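Local coordinates for protein putative xanthine dehydrogenase YAGS fad-binding subunit (Escherichia coli, PDB 5G5G) that probably serves as the molybdenum cofactor-binding subunit of a periplasmic aldehyde oxidase, holding the pterin cytosine dinucleotide where aldehydes would be oxidised, at residues C[626-640]-C[659-672]. Residues are numbered along the deposited sequence; the frame is centred on the assembly and turned at random.
Sequences VIGAMTMGMGAALME and YEVPVHADIPKQEV
With CG opposite the carbonyl carbon (chi1 -64°) and the chain extended beyond it, Q670 reaches across the helix surface to T631, whose own chi1 of -57° turns OG1 back toward the preceding helical turn. Q670 NE2 donates to T631 OG1 at 3.2 Å, nearly straight at 170° and within the amide plane. T631 OG1 in turn donates to I627 O at 2.9 Å, accepting one bond and giving another. Beside it, V672 CG2 rests on V626 CG1 (3.7 Å) and I627 CG2. P662 CG packs against T631 O (3.4 Å), and M639 SD lies over the V661-P662 peptide, 3.6 Å from V661 C. Past the helix end, Y659 OH gives a short 2.6 Å bond to E640 OE1 on the anti side of the carboxylate, whose OE2 salt-bridges a basic residue of another subunit. An alanine in place of E640 is likely to leave that cation and the tyrosine hydroxyl without their carboxylate partner. Both segments belong to the molybdopterin cofactor-binding domain, V626 lying about 7 Å (nearest atoms) from the pterin cytosine dinucleotide. Residues 659-668 lie along the C-terminal part of helix 619-638; strand 669-674 runs beside strand 602-612, which also packs on the helix, as does helix 698-710.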
loop_
_atom_site.group_PDB
_atom_site.type_symbol
_atom_site.label_atom_id
_atom_site.label_comp_id
_atom_site.label_asym_id
_atom_site.label_seq_id
_atom_site.Cartn_x
_atom_site.Cartn_y
_atom_site.Cartn_z
ATOM N N VAL C 626 -6.441 -13.857 -4.927
ATOM C CA VAL C 626 -5.205 -14.588 -4.865
ATOM C C VAL C 626 -4.055 -13.823 -5.529
ATOM O O VAL C 626 -2.949 -13.780 -4.984
ATOM C CB VAL C 626 -5.370 -16.007 -5.424
ATOM C CG1 VAL C 626 -4.066 -16.744 -5.351
ATOM C CG2 VAL C 626 -6.390 -16.728 -4.566
ATOM N N ILE C 627 -4.287 -13.216 -6.671
ATOM C CA ILE C 627 -3.229 -12.385 -7.256
ATOM C C ILE C 627 -2.920 -11.191 -6.358
ATOM O O ILE C 627 -1.785 -10.773 -6.255
ATOM C CB ILE C 627 -3.456 -11.937 -8.728
ATOM C CG1 ILE C 627 -4.645 -10.965 -8.844
ATOM C CG2 ILE C 627 -3.677 -13.134 -9.667
ATOM C CD1 ILE C 627 -4.808 -10.405 -10.240
ATOM N N GLY C 628 -3.939 -10.697 -5.680
ATOM C CA GLY C 628 -3.779 -9.589 -4.761
ATOM C C GLY C 628 -2.922 -10.023 -3.585
ATOM O O GLY C 628 -2.021 -9.282 -3.084
ATOM N N ALA C 629 -3.215 -11.226 -3.084
ATOM C CA ALA C 629 -2.440 -11.772 -2.000
ATOM C C ALA C 629 -1.008 -12.124 -2.417
ATOM O O ALA C 629 -0.072 -11.957 -1.598
ATOM C CB ALA C 629 -3.150 -12.971 -1.427
ATOM N N MET C 630 -0.855 -12.648 -3.625
ATOM C CA MET C 630 0.478 -12.879 -4.227
ATOM C C MET C 630 1.319 -11.580 -4.238
ATOM O O MET C 630 2.488 -11.581 -3.825
ATOM C CB MET C 630 0.394 -13.477 -5.622
ATOM C CG MET C 630 -0.119 -14.943 -5.589
ATOM S SD MET C 630 -0.906 -15.477 -7.141
ATOM C CE MET C 630 0.514 -15.686 -8.149
ATOM N N THR C 631 0.689 -10.478 -4.646
ATOM C CA THR C 631 1.328 -9.188 -4.625
ATOM C C THR C 631 1.708 -8.732 -3.228
ATOM O O THR C 631 2.847 -8.289 -3.003
ATOM C CB THR C 631 0.389 -8.184 -5.340
ATOM O OG1 THR C 631 0.141 -8.694 -6.676
ATOM C CG2 THR C 631 1.042 -6.827 -5.354
ATOM N N MET C 632 0.811 -8.898 -2.256
ATOM C CA MET C 632 1.123 -8.515 -0.881
ATOM C C MET C 632 2.244 -9.395 -0.283
ATOM O O MET C 632 3.099 -8.910 0.473
ATOM C CB MET C 632 -0.166 -8.579 -0.057
ATOM C CG MET C 632 -0.049 -8.003 1.304
ATOM S SD MET C 632 -1.733 -7.800 1.999
ATOM C CE MET C 632 -2.310 -6.332 1.223
ATOM N N GLY C 633 2.289 -10.652 -0.695
ATOM C CA GLY C 633 3.384 -11.533 -0.331
ATOM C C GLY C 633 4.713 -11.162 -0.966
ATOM O O GLY C 633 5.788 -11.368 -0.371
ATOM N N MET C 634 4.673 -10.692 -2.199
ATOM C CA MET C 634 5.881 -10.125 -2.824
ATOM C C MET C 634 6.387 -8.965 -1.963
ATOM O O MET C 634 7.606 -8.830 -1.744
ATOM C CB MET C 634 5.635 -9.661 -4.253
ATOM C CG MET C 634 6.924 -9.464 -5.043
ATOM S SD MET C 634 6.748 -8.567 -6.580
ATOM C CE MET C 634 5.578 -9.596 -7.441
ATOM N N GLY C 635 5.465 -8.119 -1.508
ATOM C CA GLY C 635 5.841 -7.002 -0.625
ATOM C C GLY C 635 6.595 -7.461 0.622
ATOM O O GLY C 635 7.704 -6.988 0.953
ATOM N N ALA C 636 5.964 -8.392 1.301
ATOM C CA ALA C 636 6.490 -8.966 2.507
ATOM C C ALA C 636 7.823 -9.615 2.296
ATOM O O ALA C 636 8.705 -9.525 3.175
ATOM C CB ALA C 636 5.489 -9.950 3.120
ATOM N N ALA C 637 8.012 -10.245 1.141
ATOM C CA ALA C 637 9.245 -10.952 0.893
ATOM C C ALA C 637 10.409 -10.002 0.573
ATOM O O ALA C 637 11.567 -10.323 0.937
ATOM C CB ALA C 637 9.098 -11.976 -0.233
ATOM N N LEU C 638 10.126 -8.919 -0.178
ATOM C CA LEU C 638 11.154 -8.175 -0.852
ATOM C C LEU C 638 11.386 -6.738 -0.479
ATOM O O LEU C 638 12.447 -6.189 -0.804
ATOM C CB LEU C 638 10.954 -8.250 -2.355
ATOM C CG LEU C 638 11.017 -9.655 -2.921
ATOM C CD1 LEU C 638 10.838 -9.682 -4.410
ATOM C CD2 LEU C 638 12.337 -10.348 -2.603
ATOM N N MET C 639 10.422 -6.120 0.173
ATOM C CA MET C 639 10.508 -4.657 0.370
ATOM C C MET C 639 9.844 -4.083 1.605
ATOM O O MET C 639 10.289 -3.022 2.062
ATOM C CB MET C 639 9.995 -3.946 -0.900
ATOM C CG MET C 639 8.553 -4.278 -1.240
ATOM S SD MET C 639 7.946 -3.539 -2.782
ATOM C CE MET C 639 8.612 -4.636 -4.016
ATOM N N GLU C 640 8.826 -4.724 2.171
ATOM C CA GLU C 640 8.046 -4.138 3.269
ATOM C C GLU C 640 8.698 -4.297 4.629
ATOM O O GLU C 640 9.088 -5.407 5.053
ATOM C CB GLU C 640 6.680 -4.795 3.318
ATOM C CG GLU C 640 5.768 -4.353 2.245
ATOM C CD GLU C 640 4.362 -4.929 2.287
ATOM O OE1 GLU C 640 3.717 -4.964 3.379
ATOM O OE2 GLU C 640 3.844 -5.291 1.201
ATOM N N TYR C 659 7.429 3.403 3.417
ATOM C CA TYR C 659 7.047 1.984 3.567
ATOM C C TYR C 659 6.651 1.525 2.199
ATOM O O TYR C 659 5.618 1.974 1.670
ATOM C CB TYR C 659 5.910 1.843 4.551
ATOM C CG TYR C 659 5.500 0.365 4.779
ATOM C CD1 TYR C 659 4.567 -0.277 3.933
ATOM C CD2 TYR C 659 6.059 -0.364 5.813
ATOM C CE1 TYR C 659 4.182 -1.598 4.153
ATOM C CE2 TYR C 659 5.690 -1.648 6.058
ATOM C CZ TYR C 659 4.739 -2.274 5.227
ATOM O OH TYR C 659 4.374 -3.587 5.467
ATOM N N GLU C 660 7.439 0.619 1.615
ATOM C CA GLU C 660 7.334 0.363 0.202
ATOM C C GLU C 660 6.498 -0.854 -0.064
ATOM O O GLU C 660 6.842 -1.954 0.382
ATOM C CB GLU C 660 8.702 0.204 -0.464
ATOM C CG GLU C 660 9.566 1.431 -0.366
ATOM C CD GLU C 660 10.932 1.248 -1.029
ATOM O OE1 GLU C 660 11.218 0.154 -1.576
ATOM O OE2 GLU C 660 11.733 2.196 -0.988
ATOM N N VAL C 661 5.423 -0.643 -0.831
ATOM C CA VAL C 661 4.578 -1.713 -1.335
ATOM C C VAL C 661 4.800 -1.891 -2.808
ATOM O O VAL C 661 5.347 -1.027 -3.465
ATOM C CB VAL C 661 3.087 -1.490 -1.048
ATOM C CG1 VAL C 661 2.907 -1.317 0.451
ATOM C CG2 VAL C 661 2.503 -0.327 -1.872
ATOM N N PRO C 662 4.419 -3.044 -3.373
ATOM C CA PRO C 662 4.730 -3.279 -4.769
ATOM C C PRO C 662 3.987 -2.324 -5.706
ATOM O O PRO C 662 2.887 -1.932 -5.400
ATOM C CB PRO C 662 4.197 -4.681 -4.997
ATOM C CG PRO C 662 4.412 -5.343 -3.666
ATOM C CD PRO C 662 3.959 -4.280 -2.726
ATOM N N VAL C 663 4.657 -1.970 -6.788
ATOM C CA VAL C 663 4.127 -1.090 -7.808
ATOM C C VAL C 663 3.949 -1.887 -9.113
ATOM O O VAL C 663 4.441 -3.043 -9.250
ATOM C CB VAL C 663 5.040 0.139 -8.064
ATOM C CG1 VAL C 663 5.115 1.022 -6.814
ATOM C CG2 VAL C 663 6.432 -0.299 -8.534
ATOM N N HIS C 664 3.278 -1.270 -10.082
ATOM C CA HIS C 664 3.029 -1.964 -11.362
ATOM C C HIS C 664 4.244 -2.666 -11.938
ATOM O O HIS C 664 4.162 -3.858 -12.301
ATOM C CB HIS C 664 2.494 -1.042 -12.421
ATOM C CG HIS C 664 1.019 -0.865 -12.430
ATOM N ND1 HIS C 664 0.195 -1.702 -13.153
ATOM C CD2 HIS C 664 0.218 0.135 -11.948
ATOM C CE1 HIS C 664 -1.045 -1.241 -13.101
ATOM N NE2 HIS C 664 -1.058 -0.114 -12.388
ATOM N N ALA C 665 5.376 -1.960 -11.967
ATOM C CA ALA C 665 6.608 -2.458 -12.537
ATOM C C ALA C 665 7.177 -3.722 -11.842
ATOM O O ALA C 665 7.988 -4.420 -12.428
ATOM C CB ALA C 665 7.640 -1.363 -12.595
ATOM N N ASP C 666 6.813 -3.955 -10.598
ATOM C CA ASP C 666 7.226 -5.132 -9.844
ATOM C C ASP C 666 6.487 -6.432 -10.254
ATOM O O ASP C 666 6.934 -7.511 -9.881
ATOM C CB ASP C 666 6.923 -4.926 -8.345
ATOM C CG ASP C 666 7.808 -3.885 -7.701
ATOM O OD1 ASP C 666 9.051 -3.943 -7.935
ATOM O OD2 ASP C 666 7.255 -2.992 -6.975
ATOM N N ILE C 667 5.372 -6.332 -10.980
ATOM C CA ILE C 667 4.432 -7.428 -11.043
ATOM C C ILE C 667 4.707 -8.296 -12.239
ATOM O O ILE C 667 4.692 -7.805 -13.342
ATOM C CB ILE C 667 2.960 -6.945 -11.120
ATOM C CG1 ILE C 667 2.680 -5.909 -10.028
ATOM C CG2 ILE C 667 2.007 -8.162 -10.993
ATOM C CD1 ILE C 667 3.005 -6.386 -8.630
ATOM N N PRO C 668 4.920 -9.607 -12.021
ATOM C CA PRO C 668 5.164 -10.577 -13.066
ATOM C C PRO C 668 3.851 -11.149 -13.541
ATOM O O PRO C 668 2.742 -10.747 -13.088
ATOM C CB PRO C 668 5.944 -11.652 -12.352
ATOM C CG PRO C 668 5.330 -11.682 -11.023
ATOM C CD PRO C 668 4.941 -10.246 -10.704
ATOM N N LYS C 669 4.002 -12.098 -14.468
ATOM C CA LYS C 669 2.910 -12.978 -14.798
ATOM C C LYS C 669 2.467 -13.652 -13.499
ATOM O O LYS C 669 3.305 -14.197 -12.783
ATOM C CB LYS C 669 3.425 -13.992 -15.814
ATOM C CG LYS C 669 2.518 -15.130 -16.215
ATOM C CD LYS C 669 3.328 -16.015 -17.186
ATOM C CE LYS C 669 3.375 -17.459 -16.785
ATOM N NZ LYS C 669 2.027 -17.990 -17.097
ATOM N N GLN C 670 1.171 -13.586 -13.208
ATOM C CA GLN C 670 0.572 -14.251 -12.015
ATOM C C GLN C 670 -0.582 -15.184 -12.436
ATOM O O GLN C 670 -1.607 -14.721 -12.961
ATOM C CB GLN C 670 0.077 -13.234 -11.025
ATOM C CG GLN C 670 1.180 -12.382 -10.429
ATOM C CD GLN C 670 0.635 -11.245 -9.549
ATOM O OE1 GLN C 670 -0.415 -10.623 -9.835
ATOM N NE2 GLN C 670 1.358 -10.956 -8.502
ATOM N N GLU C 671 -0.405 -16.479 -12.207
ATOM C CA GLU C 671 -1.409 -17.499 -12.562
ATOM C C GLU C 671 -1.982 -18.137 -11.310
ATOM O O GLU C 671 -1.299 -18.297 -10.317
ATOM C CB GLU C 671 -0.824 -18.568 -13.455
ATOM C CG GLU C 671 -0.351 -18.022 -14.798
ATOM C CD GLU C 671 -1.508 -17.540 -15.683
ATOM O OE1 GLU C 671 -2.619 -18.156 -15.610
ATOM O OE2 GLU C 671 -1.304 -16.520 -16.428
ATOM N N VAL C 672 -3.266 -18.432 -11.357
ATOM C CA VAL C 672 -3.969 -19.047 -10.247
ATOM C C VAL C 672 -4.779 -20.242 -10.769
ATOM O O VAL C 672 -5.453 -20.111 -11.788
ATOM C CB VAL C 672 -4.923 -18.074 -9.548
ATOM C CG1 VAL C 672 -5.620 -18.766 -8.370
ATOM C CG2 VAL C 672 -4.227 -16.814 -9.034
HETATM O O HOH W 1 9.347 -0.773 3.320
HETATM O O HOH W 2 12.377 -1.607 0.300
#